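Local coordinates for protein transcriptional regulator (NtrC family) (Aquifex aeolicus, PDB 3DZD) that probably activates transcription by sigma54 RNA polymerase, as an NtrC-family response regulator that couples a receiver domain to an ADP-binding AAA+ ATPase, at residues Glu35-Ile40 against Ile63-Glu68; Phe44-Val49 against Glu117-Lys122; Val74-Thr79 against Leu109-His114; Glu97-Glu100 against Glu106-Leu109. All blocks are in the same frame, centred on the assembly; numbering follows the deposited sequence.

How the interactions relate
All four contacts lie in the CheY-like receiver fold, whose parallel sheet runs 26-30, 2-6, 47-51, 74-79, 97-100. Interaction 1 joins helices 33-42 and 62-69 on one side of that sheet; on the other, interactions 2, 3 and 4 pack helix 105-119 against the entry to strand 47-51, strand 74-79 and strand 97-100 in turn. Interaction 2 opens between the two segments of interaction 1 and spans interactions 3 and 4, which begin after interaction 1 has closed. Interactions 3 and 4 share L109, their centres about 5 Å apart; those of 1 and 4 are about 21 Å apart. Every contact also touches the second subunit, so this packing lies close to the dimer interface.

Interaction 1 of 4, residues Glu35-Ile40 against Ile63-Glu68; sequences EAEKKI and IDFIKE
The F65 ring reaches across from helix 62-69 and lies beneath the side chain of E37 on helix 33-42, two neighbouring helices on one side of the CheY-like receiver sheet. The short segments run nearly parallel, 13° between their directions, with axes 11.0 Å apart. E37 CG sits over one face of the F65 ring, toward its rim, in a CH-pi contact 3.6 Å from the centroid. Beyond CG the glutamate chain is extended, and its carboxylate, tilted 19° from the ring plane, continues along the rim so that E37 OE2 comes 3.5 Å from F65 CD1. F65 can span the gap because its CG is anti to the backbone N (chi1 178°), which swings the ring out toward helix 33-42. I40 meets the same ring differently, at the edge, with I40 CG2 3.9 Å from F65 CE2. Cut back to alanine, F65 would probably leave the E37 methylenes without their aromatic floor and open a gap beside I40. F62, stacked with F65, extends the apolar layer toward A36, and I40 also leans on L4 of strand 2-6. I40 and I66 cross at about a right angle, I40 CD1 touching I66 CG1 at 3.9 Å.

Interaction 2 of 4, residues Phe44-Val49 against Glu117-Lys122; sequences FFPVIV and EEYSKK
Residues 44-46 form the loop that leads into strand 47-49, and they face residues 117-119 of helix 105-119. The backbones come nearest at P46 and Y119, whose CA atoms are 6.4 Å apart. Y119 carries its side of the contact: its CG lies anti to the backbone N (chi1 162°), which sends the ring toward the loop. P46 CB stands almost exactly over the centre of one face, 3.8 Å from the centroid of the Y119 ring and 5° off its normal, a clear CH-pi contact. In the CheY-like receiver fold this places the C-terminal end of helix 105-119 over the start of the central strand 47-51. F44 turns the edge of its ring to the tyrosine, Y119 CE1 lying in the F44 ring plane, 3.8 Å from F44 CE2. A serine at Y119 would probably take away the ring face under P46 CB and leave the F44 edge without its tyrosine neighbour. V74 of the adjacent strand also touches the tyrosine. The second subunit approaches here too: its Q258 packs on F44 and its D222 on Y119, while its K121 forms a salt bridge with E118.

Interaction 3 of 4, residues Val74-Thr79 against Leu109-His114; sequences VVIVIT and LLTIKH
I76 of strand 74-79 sends its two branches to helix 105-119, where they meet T111 and I112. The methyl CG2 of T111 touches both branches of the isoleucine, 4.0 Å from I76 CD1 and 4.0 Å from I76 CG2. I112 touches only with its end, I112 CD1 lying 4.0 Å from I76 CD1. Its CB points away from the strand; the chain turns back because both of its torsions are near -70° (chi1 -67°, chi2 -76°), and this brings the terminal methyl round to the sheet. All three residues are buried, and what passes between them is methyl against methyl.

T111 turns its methyl to the strand and its hydroxyl to the helix. Chi1 of -58° sets OG1 beside the backbone N and puts CG2 anti to it, while OG1 hydrogen-bonds to the NH2 of R107, one turn earlier on the same helix. That bond probably fixes the rotation of the threonine and gives its buried hydroxyl a partner.

This is the strand-to-helix packing of a CheY-like receiver domain, with its last helix, 105-119, laid over strand 74-79. I76 is set by backbone hydrogen bonding to I48 of the neighbouring strand 47-51, and its side chain continues onto L99 of strand 97-100 and A115 of the helix. I112 is backed by L20 of helix 10-22, which covers the same side of the sheet. At the outer surface of the helix, L110 packs on F98 of the second subunit and H114 brings its ring against Y96 of that subunit.

Interaction 4 of 4, residues Glu97-Glu100 against Glu106-Leu109; sequences EFLE and ERFL
The F108 ring takes L99 at its edge: L99 CD1 lies in the ring plane, 4.0 Å from F108 CD1. The guanidinium of R107, another flat group, is approached obliquely by the second leucine methyl, L99 CD2, but the real touch is earlier in the arginine chain, where L99 CD2 lies 3.6 Å from R107 CG. L99 thus forks between two consecutive helix residues, one methyl to the phenylalanine rim and one to the arginine methylenes.

R107 can serve both ends of this contact because its chain bends at chi2 and chi3 (65° and -92°). Its aliphatic part rests on L99 while the guanidinium turns along the helix, with T111 as the partner of NH2. Its charge is probably also balanced across the dimer: R107 NH1 forms a salt bridge with E97 OE2 of the second subunit, and E97 OE1 of this chain forms one with R107 NH2 of that subunit. Within the strand, E97 OE2 accepts a hydrogen bond from F98 N at 2.9 Å, met from above the carboxylate plane. This bond and the pairing with the second subunit probably hold the buried carboxylate in place.

In the CheY-like receiver fold, strand 97-100 is the edge strand of the sheet, and a short connection leads from it into helix 105-119. The backbone of L99 is hydrogen-bonded to V77 of the adjacent, parallel strand 74-79, while F108 extends to L16, I19 and L20 of helix 10-22.

Interaction 1 of 4, residues Glu35-Ile40 against Ile63-Glu68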
loop_
_atom_site.group_PDB
_atom_site.type_symbol
_atom_site.label_atom_id
_atom_site.label_comp_id
_atom_site.label_asym_id
_atom_site.label_seq_id
_atom_site.Cartn_x
_atom_site.Cartn_y
_atom_site.Cartn_z
ATOM N N GLU A 35 -11.871 21.040 -30.357
ATOM C CA GLU A 35 -12.212 19.628 -30.491
ATOM C C GLU A 35 -11.704 18.825 -29.294
ATOM O O GLU A 35 -12.345 17.875 -28.846
ATOM C CB GLU A 35 -11.622 19.074 -31.788
ATOM C CG GLU A 35 -12.149 17.714 -32.200
ATOM C CD GLU A 35 -11.387 17.130 -33.381
ATOM O OE1 GLU A 35 -10.731 17.905 -34.113
ATOM O OE2 GLU A 35 -11.440 15.895 -33.579
ATOM N N ALA A 36 -10.549 19.211 -28.768
ATOM C CA ALA A 36 -9.979 18.492 -27.645
ATOM C C ALA A 36 -10.882 18.621 -26.427
ATOM O O ALA A 36 -11.271 17.616 -25.831
ATOM C CB ALA A 36 -8.580 18.998 -27.338
ATOM N N GLU A 37 -11.214 19.859 -26.063
ATOM C CA GLU A 37 -12.069 20.126 -24.907
ATOM C C GLU A 37 -13.324 19.275 -24.955
ATOM O O GLU A 37 -13.767 18.730 -23.944
ATOM C CB GLU A 37 -12.448 21.604 -24.856
ATOM C CG GLU A 37 -11.265 22.523 -24.640
ATOM C CD GLU A 37 -11.643 23.987 -24.702
ATOM O OE1 GLU A 37 -12.669 24.314 -25.337
ATOM O OE2 GLU A 37 -10.906 24.814 -24.121
ATOM N N LYS A 38 -13.894 19.168 -26.146
ATOM C CA LYS A 38 -15.036 18.306 -26.376
ATOM C C LYS A 38 -14.740 16.910 -25.844
ATOM O O LYS A 38 -15.406 16.423 -24.924
ATOM C CB LYS A 38 -15.334 18.246 -27.875
ATOM C CG LYS A 38 -16.247 17.115 -28.309
ATOM C CD LYS A 38 -17.699 17.453 -28.062
ATOM C CE LYS A 38 -18.595 16.589 -28.922
ATOM N NZ LYS A 38 -18.192 15.159 -28.833
ATOM N N LYS A 39 -13.722 16.272 -26.413
ATOM C CA LYS A 39 -13.434 14.878 -26.095
ATOM C C LYS A 39 -13.017 14.635 -24.642
ATOM O O LYS A 39 -13.325 13.589 -24.070
ATOM C CB LYS A 39 -12.419 14.300 -27.084
ATOM C CG LYS A 39 -13.077 13.856 -28.377
ATOM C CD LYS A 39 -12.113 13.761 -29.537
ATOM C CE LYS A 39 -12.830 13.187 -30.744
ATOM N NZ LYS A 39 -12.060 13.398 -31.982
ATOM N N ILE A 40 -12.340 15.605 -24.042
ATOM C CA ILE A 40 -11.885 15.466 -22.662
ATOM C C ILE A 40 -13.067 15.412 -21.688
ATOM O O ILE A 40 -13.129 14.539 -20.817
ATOM C CB ILE A 40 -10.910 16.606 -22.286
ATOM C CG1 ILE A 40 -9.607 16.460 -23.075
ATOM C CG2 ILE A 40 -10.640 16.628 -20.798
ATOM C CD1 ILE A 40 -8.646 17.605 -22.886
ATOM N N ILE A 63 -3.019 23.049 -20.634
ATOM C CA ILE A 63 -2.766 22.110 -19.558
ATOM C C ILE A 63 -3.675 22.420 -18.372
ATOM O O ILE A 63 -4.129 21.511 -17.680
ATOM C CB ILE A 63 -1.292 22.137 -19.121
ATOM C CG1 ILE A 63 -0.429 21.412 -20.153
ATOM C CG2 ILE A 63 -1.125 21.493 -17.760
ATOM C CD1 ILE A 63 1.042 21.521 -19.883
ATOM N N ASP A 64 -3.961 23.701 -18.148
ATOM C CA ASP A 64 -4.850 24.087 -17.052
ATOM C C ASP A 64 -6.268 23.566 -17.287
ATOM O O ASP A 64 -6.945 23.139 -16.351
ATOM C CB ASP A 64 -4.856 25.605 -16.845
ATOM C CG ASP A 64 -3.534 26.126 -16.301
ATOM O OD1 ASP A 64 -3.010 25.545 -15.325
ATOM O OD2 ASP A 64 -3.025 27.128 -16.850
ATOM N N PHE A 65 -6.712 23.589 -18.537
ATOM C CA PHE A 65 -8.002 23.005 -18.868
ATOM C C PHE A 65 -8.046 21.541 -18.455
ATOM O O PHE A 65 -9.027 21.077 -17.877
ATOM C CB PHE A 65 -8.282 23.108 -20.361
ATOM C CG PHE A 65 -9.577 22.473 -20.767
ATOM C CD1 PHE A 65 -10.708 23.247 -20.966
ATOM C CD2 PHE A 65 -9.673 21.101 -20.923
ATOM C CE1 PHE A 65 -11.905 22.667 -21.326
ATOM C CE2 PHE A 65 -10.868 20.515 -21.290
ATOM C CZ PHE A 65 -11.984 21.300 -21.492
ATOM N N ILE A 66 -6.978 20.818 -18.775
ATOM C CA ILE A 66 -6.853 19.406 -18.439
ATOM C C ILE A 66 -6.772 19.223 -16.923
ATOM O O ILE A 66 -7.404 18.326 -16.351
ATOM C CB ILE A 66 -5.596 18.797 -19.113
ATOM C CG1 ILE A 66 -5.725 18.858 -20.638
ATOM C CG2 ILE A 66 -5.360 17.366 -18.644
ATOM C CD1 ILE A 66 -4.427 18.653 -21.371
ATOM N N LYS A 67 -5.983 20.077 -16.281
ATOM C CA LYS A 67 -5.839 20.065 -14.832
ATOM C C LYS A 67 -7.198 20.241 -14.167
ATOM O O LYS A 67 -7.429 19.769 -13.052
ATOM C CB LYS A 67 -4.899 21.192 -14.401
ATOM C CG LYS A 67 -4.757 21.365 -12.899
ATOM C CD LYS A 67 -4.244 22.759 -12.552
ATOM C CE LYS A 67 -3.053 23.156 -13.414
ATOM N NZ LYS A 67 -1.893 22.244 -13.226
ATOM N N GLU A 68 -8.102 20.915 -14.869
ATOM C CA GLU A 68 -9.402 21.263 -14.314
ATOM C C GLU A 68 -10.455 20.182 -14.539
ATOM O O GLU A 68 -11.207 19.836 -13.628
ATOM C CB GLU A 68 -9.891 22.581 -14.913
ATOM C CG GLU A 68 -11.091 23.164 -14.196
ATOM C CD GLU A 68 -10.799 23.446 -12.738
ATOM O OE1 GLU A 68 -9.781 24.115 -12.457
ATOM O OE2 GLU A 68 -11.584 22.997 -11.874
#

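Interaction 2 of 4, residues Phe44-Val49 against Glu117-Lys122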
loop_
_atom_site.group_PDB
_atom_site.type_symbol
_atom_site.label_atom_id
_atom_site.label_comp_id
_atom_site.label_asym_id
_atom_site.label_seq_id
_atom_site.Cartn_x
_atom_site.Cartn_y
_atom_site.Cartn_z
ATOM N N PHE A 44 -12.752 9.927 -20.511
ATOM C CA PHE A 44 -11.500 10.016 -19.772
ATOM C C PHE A 44 -10.327 9.343 -20.484
ATOM O O PHE A 44 -10.361 8.142 -20.759
ATOM C CB PHE A 44 -11.643 9.435 -18.366
ATOM C CG PHE A 44 -10.356 9.430 -17.597
ATOM C CD1 PHE A 44 -9.839 10.607 -17.087
ATOM C CD2 PHE A 44 -9.645 8.257 -17.417
ATOM C CE1 PHE A 44 -8.655 10.614 -16.398
ATOM C CE2 PHE A 44 -8.453 8.260 -16.726
ATOM C CZ PHE A 44 -7.957 9.442 -16.214
ATOM N N PHE A 45 -9.296 10.130 -20.783
ATOM C CA PHE A 45 -8.046 9.597 -21.319
ATOM C C PHE A 45 -6.995 9.614 -20.225
ATOM O O PHE A 45 -6.646 10.678 -19.731
ATOM C CB PHE A 45 -7.548 10.443 -22.490
ATOM C CG PHE A 45 -8.498 10.501 -23.649
ATOM C CD1 PHE A 45 -8.510 9.497 -24.603
ATOM C CD2 PHE A 45 -9.366 11.571 -23.794
ATOM C CE1 PHE A 45 -9.379 9.552 -25.676
ATOM C CE2 PHE A 45 -10.240 11.635 -24.863
ATOM C CZ PHE A 45 -10.245 10.625 -25.807
ATOM N N PRO A 46 -6.492 8.432 -19.837
ATOM C CA PRO A 46 -5.404 8.348 -18.858
ATOM C C PRO A 46 -4.200 9.166 -19.315
ATOM O O PRO A 46 -3.539 9.813 -18.500
ATOM C CB PRO A 46 -5.042 6.858 -18.858
ATOM C CG PRO A 46 -6.255 6.166 -19.347
ATOM C CD PRO A 46 -6.935 7.106 -20.297
ATOM N N VAL A 47 -3.917 9.130 -20.614
ATOM C CA VAL A 47 -2.757 9.829 -21.157
ATOM C C VAL A 47 -3.155 10.767 -22.292
ATOM O O VAL A 47 -3.873 10.383 -23.212
ATOM C CB VAL A 47 -1.700 8.838 -21.680
ATOM C CG1 VAL A 47 -0.589 9.576 -22.408
ATOM C CG2 VAL A 47 -1.153 7.986 -20.533
ATOM N N ILE A 48 -2.678 12.000 -22.218
ATOM C CA ILE A 48 -2.933 12.975 -23.256
ATOM C C ILE A 48 -1.613 13.487 -23.778
ATOM O O ILE A 48 -0.729 13.841 -22.996
ATOM C CB ILE A 48 -3.740 14.153 -22.730
ATOM C CG1 ILE A 48 -5.127 13.679 -22.290
ATOM C CG2 ILE A 48 -3.848 15.229 -23.791
ATOM C CD1 ILE A 48 -5.901 14.706 -21.501
ATOM N N VAL A 49 -1.490 13.505 -25.105
ATOM C CA VAL A 49 -0.292 13.961 -25.790
ATOM C C VAL A 49 -0.630 15.280 -26.448
ATOM O O VAL A 49 -1.436 15.330 -27.386
ATOM C CB VAL A 49 0.147 12.969 -26.890
ATOM C CG1 VAL A 49 1.288 13.557 -27.721
ATOM C CG2 VAL A 49 0.540 11.628 -26.291
ATOM N N GLU A 117 2.472 4.102 -16.597
ATOM C CA GLU A 117 2.826 3.642 -15.267
ATOM C C GLU A 117 2.803 4.798 -14.266
ATOM O O GLU A 117 2.689 4.585 -13.068
ATOM C CB GLU A 117 4.142 2.853 -15.242
ATOM C CG GLU A 117 5.371 3.591 -15.722
ATOM C CD GLU A 117 6.585 2.671 -15.829
ATOM O OE1 GLU A 117 6.626 1.839 -16.764
ATOM O OE2 GLU A 117 7.495 2.786 -14.977
ATOM N N GLU A 118 2.881 6.026 -14.760
ATOM C CA GLU A 118 2.704 7.177 -13.891
ATOM C C GLU A 118 1.224 7.279 -13.536
ATOM O O GLU A 118 0.855 7.615 -12.410
ATOM C CB GLU A 118 3.165 8.452 -14.596
ATOM C CG GLU A 118 2.673 9.727 -13.945
ATOM C CD GLU A 118 3.478 10.088 -12.718
ATOM O OE1 GLU A 118 4.519 9.434 -12.479
ATOM O OE2 GLU A 118 3.077 11.041 -12.003
ATOM N N TYR A 119 0.377 6.994 -14.518
ATOM C CA TYR A 119 -1.053 6.997 -14.303
ATOM C C TYR A 119 -1.438 5.895 -13.321
ATOM O O TYR A 119 -2.207 6.119 -12.395
ATOM C CB TYR A 119 -1.787 6.801 -15.624
ATOM C CG TYR A 119 -3.212 6.368 -15.431
ATOM C CD1 TYR A 119 -4.168 7.257 -14.966
ATOM C CD2 TYR A 119 -3.599 5.061 -15.696
ATOM C CE1 TYR A 119 -5.475 6.862 -14.782
ATOM C CE2 TYR A 119 -4.899 4.654 -15.519
ATOM C CZ TYR A 119 -5.837 5.554 -15.056
ATOM O OH TYR A 119 -7.141 5.144 -14.867
ATOM N N SER A 120 -0.883 4.709 -13.525
ATOM C CA SER A 120 -1.193 3.557 -12.698
ATOM C C SER A 120 -0.626 3.664 -11.284
ATOM O O SER A 120 -0.977 2.861 -10.425
ATOM C CB SER A 120 -0.671 2.276 -13.349
ATOM O OG SER A 120 -1.098 2.169 -14.693
ATOM N N LYS A 121 0.254 4.631 -11.039
ATOM C CA LYS A 121 0.896 4.743 -9.729
ATOM C C LYS A 121 0.283 5.827 -8.866
ATOM O O LYS A 121 0.804 6.938 -8.802
ATOM C CB LYS A 121 2.397 5.007 -9.863
ATOM C CG LYS A 121 3.187 3.880 -10.504
ATOM C CD LYS A 121 2.683 2.518 -10.070
ATOM C CE LYS A 121 3.564 1.415 -10.625
ATOM N NZ LYS A 121 3.103 0.067 -10.186
ATOM N N LYS A 122 -0.818 5.506 -8.198
ATOM C CA LYS A 122 -1.395 6.430 -7.233
ATOM C C LYS A 122 -1.426 5.820 -5.837
ATOM O O LYS A 122 -1.590 4.609 -5.678
ATOM C CB LYS A 122 -2.798 6.879 -7.651
ATOM C CG LYS A 122 -3.413 7.880 -6.682
ATOM C CD LYS A 122 -4.781 8.366 -7.124
ATOM C CE LYS A 122 -5.368 9.317 -6.088
ATOM N NZ LYS A 122 -6.684 9.877 -6.504
#

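Interaction 3 of 4, residues Val74-Thr79 against Leu109-His114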
loop_
_atom_site.group_PDB
_atom_site.type_symbol
_atom_site.label_atom_id
_atom_site.label_comp_id
_atom_site.label_asym_id
_atom_site.label_seq_id
_atom_site.Cartn_x
_atom_site.Cartn_y
_atom_site.Cartn_z
ATOM N N VAL A 74 -2.474 12.058 -17.326
ATOM C CA VAL A 74 -1.047 12.314 -17.377
ATOM C C VAL A 74 -0.746 12.914 -18.742
ATOM O O VAL A 74 -1.145 12.364 -19.767
ATOM C CB VAL A 74 -0.249 11.000 -17.181
ATOM C CG1 VAL A 74 1.247 11.228 -17.361
ATOM C CG2 VAL A 74 -0.551 10.402 -15.817
ATOM N N VAL A 75 -0.044 14.039 -18.758
ATOM C CA VAL A 75 0.173 14.776 -19.994
ATOM C C VAL A 75 1.614 14.717 -20.488
ATOM O O VAL A 75 2.555 14.917 -19.727
ATOM C CB VAL A 75 -0.232 16.254 -19.850
ATOM C CG1 VAL A 75 -0.067 16.980 -21.178
ATOM C CG2 VAL A 75 -1.664 16.361 -19.355
ATOM N N ILE A 76 1.764 14.436 -21.775
ATOM C CA ILE A 76 3.043 14.523 -22.443
ATOM C C ILE A 76 2.945 15.620 -23.490
ATOM O O ILE A 76 2.067 15.581 -24.352
ATOM C CB ILE A 76 3.377 13.214 -23.161
ATOM C CG1 ILE A 76 3.314 12.038 -22.179
ATOM C CG2 ILE A 76 4.732 13.320 -23.833
ATOM C CD1 ILE A 76 3.094 10.688 -22.853
ATOM N N VAL A 77 3.827 16.609 -23.420
ATOM C CA VAL A 77 3.794 17.661 -24.426
ATOM C C VAL A 77 4.776 17.387 -25.560
ATOM O O VAL A 77 5.811 16.753 -25.367
ATOM C CB VAL A 77 4.009 19.071 -23.824
ATOM C CG1 VAL A 77 2.794 19.477 -22.999
ATOM C CG2 VAL A 77 5.270 19.113 -22.979
ATOM N N ILE A 78 4.419 17.842 -26.752
ATOM C CA ILE A 78 5.305 17.758 -27.901
ATOM C C ILE A 78 5.755 19.166 -28.236
ATOM O O ILE A 78 4.925 20.039 -28.475
ATOM C CB ILE A 78 4.593 17.154 -29.117
ATOM C CG1 ILE A 78 4.328 15.667 -28.888
ATOM C CG2 ILE A 78 5.431 17.336 -30.359
ATOM C CD1 ILE A 78 3.591 15.006 -30.026
ATOM N N THR A 79 7.064 19.391 -28.236
ATOM C CA THR A 79 7.593 20.716 -28.541
ATOM C C THR A 79 8.516 20.723 -29.755
ATOM O O THR A 79 9.236 19.754 -30.014
ATOM C CB THR A 79 8.347 21.320 -27.349
ATOM O OG1 THR A 79 8.590 22.707 -27.606
ATOM C CG2 THR A 79 9.675 20.603 -27.130
ATOM N N LEU A 109 7.197 5.507 -27.928
ATOM C CA LEU A 109 6.590 4.374 -27.229
ATOM C C LEU A 109 7.094 4.220 -25.803
ATOM O O LEU A 109 6.326 3.881 -24.907
ATOM C CB LEU A 109 6.821 3.082 -28.009
ATOM C CG LEU A 109 5.966 2.980 -29.269
ATOM C CD1 LEU A 109 6.243 1.675 -30.005
ATOM C CD2 LEU A 109 4.504 3.097 -28.898
ATOM N N LEU A 110 8.385 4.472 -25.594
ATOM C CA LEU A 110 8.958 4.389 -24.256
ATOM C C LEU A 110 8.352 5.439 -23.329
ATOM O O LEU A 110 8.045 5.159 -22.160
ATOM C CB LEU A 110 10.481 4.533 -24.295
ATOM C CG LEU A 110 11.108 4.504 -22.896
ATOM C CD1 LEU A 110 10.763 3.198 -22.188
ATOM C CD2 LEU A 110 12.616 4.727 -22.941
ATOM N N THR A 111 8.181 6.650 -23.848
ATOM C CA THR A 111 7.566 7.723 -23.072
ATOM C C THR A 111 6.101 7.420 -22.731
ATOM O O THR A 111 5.652 7.694 -21.625
ATOM C CB THR A 111 7.658 9.066 -23.810
ATOM O OG1 THR A 111 9.032 9.363 -24.058
ATOM C CG2 THR A 111 7.057 10.178 -22.989
ATOM N N ILE A 112 5.366 6.864 -23.691
ATOM C CA ILE A 112 3.992 6.449 -23.463
ATOM C C ILE A 112 3.922 5.413 -22.347
ATOM O O ILE A 112 3.102 5.512 -21.436
ATOM C CB ILE A 112 3.368 5.847 -24.734
ATOM C CG1 ILE A 112 3.215 6.920 -25.807
ATOM C CG2 ILE A 112 2.012 5.200 -24.410
ATOM C CD1 ILE A 112 2.066 7.873 -25.557
ATOM N N LYS A 113 4.791 4.419 -22.427
ATOM C CA LYS A 113 4.833 3.371 -21.426
ATOM C C LYS A 113 4.961 3.965 -20.038
ATOM O O LYS A 113 4.214 3.593 -19.122
ATOM C CB LYS A 113 6.003 2.431 -21.686
ATOM C CG LYS A 113 6.012 1.236 -20.764
ATOM C CD LYS A 113 7.346 0.516 -20.788
ATOM C CE LYS A 113 7.408 -0.515 -19.673
ATOM N NZ LYS A 113 8.772 -0.683 -19.098
ATOM N N HIS A 114 5.906 4.891 -19.878
ATOM C CA HIS A 114 6.109 5.547 -18.585
ATOM C C HIS A 114 4.935 6.439 -18.196
ATOM O O HIS A 114 4.598 6.535 -17.020
ATOM C CB HIS A 114 7.426 6.326 -18.545
ATOM C CG HIS A 114 8.635 5.470 -18.732
ATOM N ND1 HIS A 114 9.786 5.926 -19.331
ATOM C CD2 HIS A 114 8.856 4.166 -18.428
ATOM C CE1 HIS A 114 10.675 4.949 -19.374
ATOM N NE2 HIS A 114 10.134 3.870 -18.832
#

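Interaction 4 of 4, residues Glu97-Glu100 against Glu106-Leu109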
loop_
_atom_site.group_PDB
_atom_site.type_symbol
_atom_site.label_atom_id
_atom_site.label_comp_id
_atom_site.label_asym_id
_atom_site.label_seq_id
_atom_site.Cartn_x
_atom_site.Cartn_y
_atom_site.Cartn_z
ATOM N N GLU A 97 5.727 14.701 -18.899
ATOM C CA GLU A 97 6.872 14.483 -19.778
ATOM C C GLU A 97 6.798 15.352 -21.009
ATOM O O GLU A 97 5.779 15.977 -21.287
ATOM C CB GLU A 97 6.960 13.015 -20.196
ATOM C CG GLU A 97 8.009 12.216 -19.438
ATOM C CD GLU A 97 9.417 12.734 -19.694
ATOM O OE1 GLU A 97 10.300 12.552 -18.827
ATOM O OE2 GLU A 97 9.633 13.327 -20.765
ATOM N N PHE A 98 7.885 15.395 -21.757
ATOM C CA PHE A 98 7.871 16.134 -22.996
ATOM C C PHE A 98 8.780 15.459 -23.997
ATOM O O PHE A 98 9.753 14.803 -23.622
ATOM C CB PHE A 98 8.302 17.578 -22.766
ATOM C CG PHE A 98 9.782 17.753 -22.610
ATOM C CD1 PHE A 98 10.571 18.063 -23.702
ATOM C CD2 PHE A 98 10.382 17.623 -21.372
ATOM C CE1 PHE A 98 11.930 18.240 -23.561
ATOM C CE2 PHE A 98 11.738 17.790 -21.226
ATOM C CZ PHE A 98 12.513 18.101 -22.321
ATOM N N LEU A 99 8.434 15.614 -25.270
ATOM C CA LEU A 99 9.217 15.079 -26.368
ATOM C C LEU A 99 9.601 16.207 -27.327
ATOM O O LEU A 99 8.754 17.003 -27.730
ATOM C CB LEU A 99 8.402 14.028 -27.123
ATOM C CG LEU A 99 8.124 12.693 -26.434
ATOM C CD1 LEU A 99 6.931 12.021 -27.074
ATOM C CD2 LEU A 99 9.349 11.795 -26.493
ATOM N N GLU A 100 10.877 16.280 -27.685
ATOM C CA GLU A 100 11.333 17.253 -28.673
ATOM C C GLU A 100 11.312 16.651 -30.068
ATOM O O GLU A 100 11.921 15.613 -30.309
ATOM C CB GLU A 100 12.746 17.735 -28.345
ATOM C CG GLU A 100 13.371 18.611 -29.428
ATOM C CD GLU A 100 14.754 19.124 -29.049
ATOM O OE1 GLU A 100 15.365 18.584 -28.100
ATOM O OE2 GLU A 100 15.228 20.073 -29.705
ATOM N N GLU A 106 10.604 4.473 -31.189
ATOM C CA GLU A 106 11.100 3.902 -29.950
ATOM C C GLU A 106 10.986 4.892 -28.782
ATOM O O GLU A 106 10.515 4.538 -27.709
ATOM C CB GLU A 106 12.554 3.455 -30.143
ATOM C CG GLU A 106 12.754 2.350 -31.192
ATOM C CD GLU A 106 12.591 2.823 -32.645
ATOM O OE1 GLU A 106 13.029 3.950 -32.976
ATOM O OE2 GLU A 106 12.035 2.052 -33.462
ATOM N N ARG A 107 11.419 6.130 -29.002
ATOM C CA ARG A 107 11.410 7.153 -27.963
ATOM C C ARG A 107 9.983 7.492 -27.584
ATOM O O ARG A 107 9.662 7.637 -26.407
ATOM C CB ARG A 107 12.133 8.409 -28.455
ATOM C CG ARG A 107 12.021 9.611 -27.535
ATOM C CD ARG A 107 12.699 9.363 -26.194
ATOM N NE ARG A 107 11.783 8.822 -25.193
ATOM C CZ ARG A 107 12.147 8.380 -23.988
ATOM N NH1 ARG A 107 13.425 8.389 -23.618
ATOM N NH2 ARG A 107 11.225 7.912 -23.155
ATOM N N PHE A 108 9.125 7.618 -28.590
ATOM C CA PHE A 108 7.705 7.845 -28.352
ATOM C C PHE A 108 7.081 6.753 -27.481
ATOM O O PHE A 108 6.511 7.034 -26.430
ATOM C CB PHE A 108 6.943 7.940 -29.675
ATOM C CG PHE A 108 5.456 8.027 -29.504
ATOM C CD1 PHE A 108 4.880 9.137 -28.905
ATOM C CD2 PHE A 108 4.631 6.992 -29.934
ATOM C CE1 PHE A 108 3.505 9.221 -28.738
ATOM C CE2 PHE A 108 3.252 7.065 -29.774
ATOM C CZ PHE A 108 2.688 8.181 -29.172
ATOM N N LEU A 109 7.197 5.507 -27.928
ATOM C CA LEU A 109 6.590 4.374 -27.229
ATOM C C LEU A 109 7.094 4.220 -25.803
ATOM O O LEU A 109 6.326 3.881 -24.907
ATOM C CB LEU A 109 6.821 3.082 -28.009
ATOM C CG LEU A 109 5.966 2.980 -29.269
ATOM C CD1 LEU A 109 6.243 1.675 -30.005
ATOM C CD2 LEU A 109 4.504 3.097 -28.898
#